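Local coordinates for nitrilotriacetate monooxygenase (Burkholderia pseudomallei, PDB 3SDO), which probably acts as an FMN-dependent monooxygenase of the NtaA/SnaA/DszA family, using molecular oxygen to oxidise its substrate, at residues His9-Val14 with Lys268-Ile273; Arg252-Ala257 with Ala390-Met395; Glu369-Thr374 with Ile383-Glu388. One frame throughout, in Å; residues are numbered along the deposited sequence.

Contact 1. Residues His9-Val14 with Lys268-Ile273; sequences HIHFGV and KVFPGI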
loop_
_atom_site.group_PDB
_atom_site.type_symbol
_atom_site.label_atom_id
_atom_site.label_comp_id
_atom_site.label_asym_id
_atom_site.label_seq_id
_atom_site.Cartn_x
_atom_site.Cartn_y
_atom_site.Cartn_z
ATOM N N HIS A 9 0.671 -32.589 2.716
ATOM C CA HIS A 9 0.262 -31.261 3.130
ATOM C C HIS A 9 -0.468 -30.475 2.019
ATOM O O HIS A 9 0.038 -30.313 0.900
ATOM C CB HIS A 9 1.470 -30.477 3.637
ATOM C CG HIS A 9 1.159 -29.063 3.989
ATOM N ND1 HIS A 9 0.578 -28.695 5.185
ATOM C CD2 HIS A 9 1.343 -27.917 3.290
ATOM C CE1 HIS A 9 0.421 -27.384 5.206
ATOM N NE2 HIS A 9 0.876 -26.888 4.067
ATOM N N ILE A 10 -1.655 -29.992 2.353
ATOM C CA ILE A 10 -2.429 -29.128 1.475
ATOM C C ILE A 10 -2.176 -27.680 1.876
ATOM O O ILE A 10 -2.412 -27.299 3.028
ATOM C CB ILE A 10 -3.925 -29.474 1.551
ATOM C CG1 ILE A 10 -4.129 -30.926 1.093
ATOM C CG2 ILE A 10 -4.770 -28.457 0.727
ATOM C CD1 ILE A 10 -5.556 -31.442 1.269
ATOM N N HIS A 11 -1.629 -26.880 0.951
ATOM C CA HIS A 11 -1.383 -25.464 1.232
ATOM C C HIS A 11 -2.706 -24.684 1.240
ATOM O O HIS A 11 -3.599 -24.966 0.448
ATOM C CB HIS A 11 -0.456 -24.840 0.167
ATOM C CG HIS A 11 0.867 -25.530 0.010
ATOM N ND1 HIS A 11 1.943 -25.272 0.837
ATOM C CD2 HIS A 11 1.297 -26.447 -0.895
ATOM C CE1 HIS A 11 2.969 -26.024 0.461
ATOM N NE2 HIS A 11 2.607 -26.738 -0.593
ATOM N N PHE A 12 -2.810 -23.672 2.095
ATOM C CA PHE A 12 -3.962 -22.768 2.082
ATOM C C PHE A 12 -3.557 -21.325 2.083
ATOM O O PHE A 12 -2.597 -20.918 2.760
ATOM C CB PHE A 12 -4.839 -23.002 3.301
ATOM C CG PHE A 12 -5.573 -24.310 3.258
ATOM C CD1 PHE A 12 -6.798 -24.398 2.659
ATOM C CD2 PHE A 12 -5.007 -25.447 3.796
ATOM C CE1 PHE A 12 -7.479 -25.615 2.596
ATOM C CE2 PHE A 12 -5.664 -26.642 3.763
ATOM C CZ PHE A 12 -6.914 -26.732 3.143
ATOM N N GLY A 13 -4.338 -20.540 1.358
ATOM C CA GLY A 13 -4.324 -19.087 1.473
ATOM C C GLY A 13 -5.712 -18.636 1.881
ATOM O O GLY A 13 -6.681 -19.356 1.666
ATOM N N VAL A 14 -5.828 -17.435 2.436
ATOM C CA VAL A 14 -7.149 -16.873 2.740
ATOM C C VAL A 14 -7.317 -15.503 2.095
ATOM O O VAL A 14 -6.501 -14.581 2.295
ATOM C CB VAL A 14 -7.442 -16.852 4.277
ATOM C CG1 VAL A 14 -6.410 -16.029 5.037
ATOM C CG2 VAL A 14 -8.815 -16.366 4.554
ATOM N N LYS A 268 2.380 -23.534 -8.324
ATOM C CA LYS A 268 1.320 -24.039 -7.470
ATOM C C LYS A 268 -0.063 -23.641 -8.005
ATOM O O LYS A 268 -0.283 -22.485 -8.399
ATOM C CB LYS A 268 1.492 -23.493 -6.047
ATOM C CG LYS A 268 2.877 -23.708 -5.431
ATOM C CD LYS A 268 3.230 -25.186 -5.264
ATOM C CE LYS A 268 4.487 -25.301 -4.438
ATOM N NZ LYS A 268 4.962 -26.673 -4.203
ATOM N N VAL A 269 -1.006 -24.567 -7.991
ATOM C CA VAL A 269 -2.372 -24.274 -8.439
ATOM C C VAL A 269 -3.332 -24.341 -7.255
ATOM O O VAL A 269 -3.454 -25.387 -6.608
ATOM C CB VAL A 269 -2.811 -25.225 -9.550
ATOM C CG1 VAL A 269 -4.277 -25.021 -9.897
ATOM C CG2 VAL A 269 -1.921 -25.056 -10.808
ATOM N N PHE A 270 -4.014 -23.221 -7.000
ATOM C CA PHE A 270 -4.872 -23.023 -5.828
ATOM C C PHE A 270 -6.293 -22.593 -6.230
ATOM O O PHE A 270 -6.588 -21.400 -6.336
ATOM C CB PHE A 270 -4.246 -21.946 -4.928
ATOM C CG PHE A 270 -2.882 -22.321 -4.362
ATOM C CD1 PHE A 270 -2.533 -23.652 -4.096
ATOM C CD2 PHE A 270 -1.962 -21.348 -4.072
ATOM C CE1 PHE A 270 -1.278 -23.965 -3.546
ATOM C CE2 PHE A 270 -0.743 -21.649 -3.505
ATOM C CZ PHE A 270 -0.385 -22.931 -3.249
ATOM N N PRO A 271 -7.187 -23.552 -6.478
ATOM C CA PRO A 271 -8.538 -23.106 -6.799
ATOM C C PRO A 271 -9.209 -22.496 -5.589
ATOM O O PRO A 271 -8.891 -22.866 -4.465
ATOM C CB PRO A 271 -9.266 -24.377 -7.226
ATOM C CG PRO A 271 -8.383 -25.477 -6.963
ATOM C CD PRO A 271 -7.057 -25.009 -6.485
ATOM N N GLY A 272 -10.100 -21.551 -5.849
ATOM C CA GLY A 272 -10.903 -20.896 -4.843
ATOM C C GLY A 272 -12.096 -21.716 -4.441
ATOM O O GLY A 272 -12.773 -22.289 -5.300
ATOM N N ILE A 273 -12.325 -21.813 -3.133
ATOM C CA ILE A 273 -13.447 -22.545 -2.598
ATOM C C ILE A 273 -13.949 -21.783 -1.399
ATOM O O ILE A 273 -13.187 -21.000 -0.790
ATOM C CB ILE A 273 -13.089 -23.994 -2.168
ATOM C CG1 ILE A 273 -11.963 -24.012 -1.125
ATOM C CG2 ILE A 273 -12.668 -24.799 -3.374
ATOM C CD1 ILE A 273 -11.730 -25.406 -0.479
#
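His11 and Phe270 meet in a mostly buried van der Waals contact between two strands of the same parallel sheet. The strands 11-15 and 268-277 are not paired with each other. Strand 393-396 lies between them and pairs with both. The two side chains therefore reach across Gly393, which has no side chain in the way. His11 CB comes obliquely to Phe270, 3.9 Å from Phe270 CE1 and as near to Phe270 CZ. In Phe270, CG is anti to the carbonyl carbon (chi1 -63°), which carries the ring toward His11. At the imidazole end, Lys268 NZ comes within 4.3 Å of His11 NE2. This is proximity without a bond, and a lysine so near would probably disfavour a protonated imidazole. The imidazole is also packed from within its own segment. His9 CD2 sits over one face of the His11 ring, offset toward its rim. His11 bonds through its backbone to Phe394. The arrangement fits the TIM-like barrel of the luciferase-like monooxygenases: the last strand, 393-396, closes the barrel between 268-277 and the first strand, 11-15, and this contact bridges over it.

Contact 2. Residues Arg252-Ala257 with Ala390-Met395; sequences RVKAAA and AADGFM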
loop_
_atom_site.group_PDB
_atom_site.type_symbol
_atom_site.label_atom_id
_atom_site.label_comp_id
_atom_site.label_asym_id
_atom_site.label_seq_id
_atom_site.Cartn_x
_atom_site.Cartn_y
_atom_site.Cartn_z
ATOM N N ARG A 252 -3.572 -27.774 -17.777
ATOM C CA ARG A 252 -3.126 -26.764 -18.745
ATOM C C ARG A 252 -2.032 -25.857 -18.187
ATOM O O ARG A 252 -1.061 -25.548 -18.892
ATOM C CB ARG A 252 -4.319 -25.926 -19.232
ATOM C CG ARG A 252 -5.363 -26.734 -19.968
ATOM C CD ARG A 252 -6.566 -25.886 -20.345
ATOM N NE ARG A 252 -6.239 -24.913 -21.383
ATOM C CZ ARG A 252 -7.001 -23.866 -21.692
ATOM N NH1 ARG A 252 -8.124 -23.624 -21.012
ATOM N NH2 ARG A 252 -6.632 -23.041 -22.670
ATOM N N VAL A 253 -2.179 -25.440 -16.924
ATOM C CA VAL A 253 -1.196 -24.553 -16.289
ATOM C C VAL A 253 0.145 -25.291 -16.144
ATOM O O VAL A 253 1.220 -24.756 -16.464
ATOM C CB VAL A 253 -1.678 -24.061 -14.913
ATOM C CG1 VAL A 253 -0.485 -23.442 -14.110
ATOM C CG2 VAL A 253 -2.863 -23.078 -15.086
ATOM N N LYS A 254 0.085 -26.533 -15.693
ATOM C CA LYS A 254 1.301 -27.326 -15.549
ATOM C C LYS A 254 1.981 -27.569 -16.894
ATOM O O LYS A 254 3.208 -27.431 -16.996
ATOM C CB LYS A 254 1.008 -28.644 -14.819
ATOM C CG LYS A 254 0.508 -28.443 -13.375
ATOM C CD LYS A 254 1.598 -28.242 -12.322
ATOM C CE LYS A 254 0.925 -28.084 -10.934
ATOM N NZ LYS A 254 1.803 -27.920 -9.766
ATOM N N ALA A 255 1.219 -27.915 -17.933
ATOM C CA ALA A 255 1.821 -28.109 -19.276
ATOM C C ALA A 255 2.385 -26.789 -19.811
ATOM O O ALA A 255 3.444 -26.756 -20.440
ATOM C CB ALA A 255 0.802 -28.698 -20.261
ATOM N N ALA A 256 1.681 -25.694 -19.576
ATOM C CA ALA A 256 2.177 -24.385 -20.013
ATOM C C ALA A 256 3.520 -24.091 -19.333
ATOM O O ALA A 256 4.419 -23.565 -19.974
ATOM C CB ALA A 256 1.144 -23.256 -19.738
ATOM N N ALA A 257 3.659 -24.444 -18.056
ATOM C CA ALA A 257 4.938 -24.301 -17.333
ATOM C C ALA A 257 6.058 -25.155 -17.961
ATOM O O ALA A 257 7.189 -24.688 -18.187
ATOM C CB ALA A 257 4.761 -24.668 -15.797
ATOM N N ALA A 390 -6.596 -31.643 -9.169
ATOM C CA ALA A 390 -7.286 -30.372 -9.411
ATOM C C ALA A 390 -6.705 -29.242 -8.570
ATOM O O ALA A 390 -7.041 -28.076 -8.795
ATOM C CB ALA A 390 -8.765 -30.495 -9.127
ATOM N N ALA A 391 -5.843 -29.573 -7.613
ATOM C CA ALA A 391 -5.353 -28.568 -6.658
ATOM C C ALA A 391 -4.053 -29.020 -5.990
ATOM O O ALA A 391 -3.853 -30.200 -5.780
ATOM C CB ALA A 391 -6.423 -28.292 -5.616
ATOM N N ASP A 392 -3.161 -28.071 -5.719
ATOM C CA ASP A 392 -1.995 -28.258 -4.844
ATOM C C ASP A 392 -2.276 -27.652 -3.465
ATOM O O ASP A 392 -1.489 -27.782 -2.521
ATOM C CB ASP A 392 -0.764 -27.551 -5.419
ATOM C CG ASP A 392 -0.321 -28.132 -6.750
ATOM O OD1 ASP A 392 -0.355 -29.358 -6.873
ATOM O OD2 ASP A 392 0.049 -27.353 -7.672
ATOM N N GLY A 393 -3.383 -26.933 -3.392
ATOM C CA GLY A 393 -3.779 -26.164 -2.232
ATOM C C GLY A 393 -5.037 -25.418 -2.600
ATOM O O GLY A 393 -5.546 -25.593 -3.716
ATOM N N PHE A 394 -5.559 -24.611 -1.675
ATOM C CA PHE A 394 -6.790 -23.879 -1.922
ATOM C C PHE A 394 -6.713 -22.422 -1.490
ATOM O O PHE A 394 -6.087 -22.098 -0.493
ATOM C CB PHE A 394 -7.955 -24.530 -1.193
ATOM C CG PHE A 394 -8.216 -25.930 -1.621
ATOM C CD1 PHE A 394 -8.979 -26.183 -2.737
ATOM C CD2 PHE A 394 -7.685 -26.999 -0.909
ATOM C CE1 PHE A 394 -9.212 -27.506 -3.160
ATOM C CE2 PHE A 394 -7.903 -28.300 -1.326
ATOM C CZ PHE A 394 -8.690 -28.545 -2.454
ATOM N N MET A 395 -7.374 -21.564 -2.248
ATOM C CA MET A 395 -7.618 -20.179 -1.849
ATOM C C MET A 395 -8.987 -20.115 -1.172
ATOM O O MET A 395 -10.013 -20.276 -1.838
ATOM C CB MET A 395 -7.588 -19.283 -3.088
ATOM C CG MET A 395 -7.653 -17.791 -2.818
ATOM S SD MET A 395 -6.063 -17.070 -2.325
ATOM C CE MET A 395 -5.082 -17.162 -3.861
#
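Lys254 and Asp392 approach each other from opposite directions and form a salt bridge. Lys254 comes from helix 243-259. Asp392 comes from the loop just before strand 393-396. The ammonium nitrogen Lys254 NZ donates to Asp392 OD2 over 2.8 Å. It uses the syn side of that oxygen and lies 21° out of the carboxylate plane. The second oxygen is farther off, with Asp392 OD1 at 3.9 Å from Lys254 NZ, so the bridge runs through one oxygen. The lysine chain bends once, at chi2 (-84°), and is extended from there to its tip. That bend lets a residue on the helix send its nitrogen across to the sheet. The adjacent methylene follows, with Lys254 CE 3.5 Å from Asp392 OD2.

Helix 243-259 leads into strand 268-277 and strand 393-396 runs beside that strand, as expected in the TIM-like barrel of this family. The bridge therefore ties an outer helix to the loop that enters a barrel strand. It lies near the surface, away from the predicted FMN-binding residues.

Both charged groups have further partners. Lys254 NZ also donates to the carbonyl oxygens of Pro264 and Val267, in the connection between helix 243-259 and strand 268-277. Asp392 OD1 is hydrogen-bonded to Tyr250 OH, one helical turn before Lys254, while Asp392 OD2 takes the backbone N of Val269 as well as the lysine. With both oxygens engaged, the carboxylate is restrained from turning about its CB-CG bond.

Contact 3. Residues Glu369-Thr374 with Ile383-Glu388; sequences EAFIGT and IRWVDE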
loop_
_atom_site.group_PDB
_atom_site.type_symbol
_atom_site.label_atom_id
_atom_site.label_comp_id
_atom_site.label_asym_id
_atom_site.label_seq_id
_atom_site.Cartn_x
_atom_site.Cartn_y
_atom_site.Cartn_z
ATOM N N GLU A 369 -22.252 -27.719 -3.398
ATOM C CA GLU A 369 -22.814 -28.498 -2.301
ATOM C C GLU A 369 -21.835 -29.539 -1.770
ATOM O O GLU A 369 -21.928 -29.914 -0.602
ATOM C CB GLU A 369 -24.177 -29.109 -2.666
ATOM C CG GLU A 369 -24.162 -30.425 -3.458
ATOM C CD GLU A 369 -25.522 -31.120 -3.414
ATOM O OE1 GLU A 369 -26.535 -30.413 -3.174
ATOM O OE2 GLU A 369 -25.580 -32.358 -3.605
ATOM N N ALA A 370 -20.872 -29.945 -2.602
ATOM C CA ALA A 370 -19.795 -30.860 -2.159
ATOM C C ALA A 370 -18.926 -30.237 -1.055
ATOM O O ALA A 370 -18.358 -30.979 -0.251
ATOM C CB ALA A 370 -18.921 -31.331 -3.350
ATOM N N PHE A 371 -18.848 -28.898 -1.001
ATOM C CA PHE A 371 -18.113 -28.211 0.073
ATOM C C PHE A 371 -19.038 -27.658 1.191
ATOM O O PHE A 371 -18.629 -26.784 1.961
ATOM C CB PHE A 371 -17.228 -27.090 -0.488
ATOM C CG PHE A 371 -16.102 -27.574 -1.340
ATOM C CD1 PHE A 371 -14.989 -28.159 -0.771
ATOM C CD2 PHE A 371 -16.143 -27.440 -2.711
ATOM C CE1 PHE A 371 -13.942 -28.628 -1.561
ATOM C CE2 PHE A 371 -15.094 -27.909 -3.499
ATOM C CZ PHE A 371 -13.986 -28.489 -2.904
ATOM N N ILE A 372 -20.260 -28.193 1.278
ATOM C CA ILE A 372 -21.209 -27.857 2.341
ATOM C C ILE A 372 -21.610 -29.136 3.082
ATOM O O ILE A 372 -22.250 -30.032 2.511
ATOM C CB ILE A 372 -22.478 -27.150 1.762
ATOM C CG1 ILE A 372 -22.080 -25.863 1.018
ATOM C CG2 ILE A 372 -23.466 -26.796 2.845
ATOM C CD1 ILE A 372 -23.254 -25.264 0.166
ATOM N N GLY A 373 -21.217 -29.240 4.348
ATOM C CA GLY A 373 -21.521 -30.450 5.138
ATOM C C GLY A 373 -20.645 -30.562 6.368
ATOM O O GLY A 373 -20.186 -29.556 6.895
ATOM N N THR A 374 -20.403 -31.787 6.818
ATOM C CA THR A 374 -19.619 -32.013 8.022
ATOM C C THR A 374 -18.133 -31.806 7.773
ATOM O O THR A 374 -17.661 -31.924 6.620
ATOM C CB THR A 374 -19.789 -33.425 8.539
ATOM O OG1 THR A 374 -19.277 -34.319 7.545
ATOM C CG2 THR A 374 -21.298 -33.716 8.849
ATOM N N ILE A 383 -9.511 -33.362 -0.100
ATOM C CA ILE A 383 -8.542 -34.433 -0.343
ATOM C C ILE A 383 -8.731 -34.990 -1.739
ATOM O O ILE A 383 -7.766 -35.231 -2.451
ATOM C CB ILE A 383 -8.649 -35.545 0.705
ATOM C CG1 ILE A 383 -8.032 -35.063 2.032
ATOM C CG2 ILE A 383 -8.017 -36.881 0.170
ATOM C CD1 ILE A 383 -8.442 -35.871 3.301
ATOM N N ARG A 384 -9.981 -35.158 -2.148
ATOM C CA ARG A 384 -10.274 -35.651 -3.490
ATOM C C ARG A 384 -9.690 -34.726 -4.566
ATOM O O ARG A 384 -9.045 -35.203 -5.520
ATOM C CB ARG A 384 -11.784 -35.804 -3.696
ATOM C CG ARG A 384 -12.161 -36.268 -5.095
ATOM C CD ARG A 384 -13.630 -36.604 -5.219
ATOM N NE ARG A 384 -14.404 -35.423 -5.553
ATOM C CZ ARG A 384 -14.735 -35.032 -6.781
ATOM N NH1 ARG A 384 -14.343 -35.722 -7.845
ATOM N NH2 ARG A 384 -15.468 -33.923 -6.945
ATOM N N TRP A 385 -9.905 -33.415 -4.416
ATOM C CA TRP A 385 -9.386 -32.446 -5.398
ATOM C C TRP A 385 -7.862 -32.524 -5.511
ATOM O O TRP A 385 -7.310 -32.437 -6.602
ATOM C CB TRP A 385 -9.794 -31.005 -5.039
ATOM C CG TRP A 385 -11.210 -30.667 -5.420
ATOM C CD1 TRP A 385 -12.322 -31.402 -5.148
ATOM C CD2 TRP A 385 -11.658 -29.516 -6.140
ATOM N NE1 TRP A 385 -13.435 -30.794 -5.654
ATOM C CE2 TRP A 385 -13.061 -29.631 -6.278
ATOM C CE3 TRP A 385 -11.018 -28.388 -6.674
ATOM C CZ2 TRP A 385 -13.833 -28.664 -6.920
ATOM C CZ3 TRP A 385 -11.792 -27.429 -7.328
ATOM C CH2 TRP A 385 -13.189 -27.573 -7.435
ATOM N N VAL A 386 -7.197 -32.714 -4.387
ATOM C CA VAL A 386 -5.723 -32.803 -4.355
ATOM C C VAL A 386 -5.235 -34.167 -4.881
ATOM O O VAL A 386 -4.360 -34.213 -5.746
ATOM C CB VAL A 386 -5.179 -32.488 -2.947
ATOM C CG1 VAL A 386 -3.667 -32.760 -2.849
ATOM C CG2 VAL A 386 -5.460 -31.017 -2.623
ATOM N N ASP A 387 -5.840 -35.258 -4.420
ATOM C CA ASP A 387 -5.490 -36.602 -4.911
ATOM C C ASP A 387 -5.615 -36.715 -6.424
ATOM O O ASP A 387 -4.797 -37.371 -7.066
ATOM C CB ASP A 387 -6.422 -37.674 -4.340
ATOM C CG ASP A 387 -6.075 -38.085 -2.930
ATOM O OD1 ASP A 387 -5.036 -37.664 -2.375
ATOM O OD2 ASP A 387 -6.878 -38.864 -2.397
ATOM N N GLU A 388 -6.655 -36.089 -6.983
ATOM C CA GLU A 388 -7.016 -36.335 -8.371
ATOM C C GLU A 388 -6.497 -35.271 -9.314
ATOM O O GLU A 388 -6.844 -35.271 -10.495
ATOM C CB GLU A 388 -8.544 -36.509 -8.491
ATOM C CG GLU A 388 -9.084 -37.704 -7.701
ATOM C CD GLU A 388 -8.377 -39.012 -8.068
ATOM O OE1 GLU A 388 -8.309 -39.276 -9.276
ATOM O OE2 GLU A 388 -7.917 -39.751 -7.156
#
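One face of the Trp385 indole receives the edge of the Phe371 ring, a T-shaped (edge-to-face) pair. Phe371 CZ stands 3.6 Å above the indole plane, offset toward the rim. Trp385 CZ2 lies in the plane of the phenyl ring, at its edge. The planes are inclined at 63°, and the centre of the phenyl ring is 5.1 Å from that of the five-membered indole ring. Two phenyl carbons do the touching. Phe371 CZ is 3.6 Å from Trp385 NE1, and Phe371 CE2 is 3.7 Å from Trp385 CZ2. The phenyl edge thus lies over the NE1-CE2-CZ2 side of the indole.

The indole N-H does not point at the phenyl ring for a bond. Trp385 NE1 donates to Glu381 OE2, one turn earlier in the same helix, which helps to fix the rotation of the indole. Outside the pair, Arg384 NH2 makes a salt bridge with Glu381 OE2. Another aromatic ring, Phe243, makes a further edge-to-face pair with Trp385.

The pair joins segment 369-374, which carries the short strand 372-373, to the last turns of helix 375-387. Thr374 caps that helix, its OG1 accepting the backbone N of Ala377. Helix 375-387 is the barrel helix preceding strand 393-396. The Phe371-Trp385 pair holds its C-terminal end against the segment that enters it, consistent with the TIM-barrel fold.

Overall arrangement
Contacts 1 and 3 are largely buried and apolar, whereas contact 2 is a salt bridge nearer the surface. Contact 1 spans the sheet between strands 11-15 and 268-277. Contact 2 ties helix 243-259 to the loop entering the strand that lies between them. Those two contacts touch directly: Val269 O and Asp392 N are 2.8 Å apart, a probable hydrogen bond. Contact 3 lies farther out, its centre about 19 Å from the centre of the chain, and joins helix 375-387 to segment 369-374. A short loop leads from that helix to strand 393-396, with Trp385 packing on Phe394 and Pro271. In sequence, contact 3 is nested within the loop closed by contact 2.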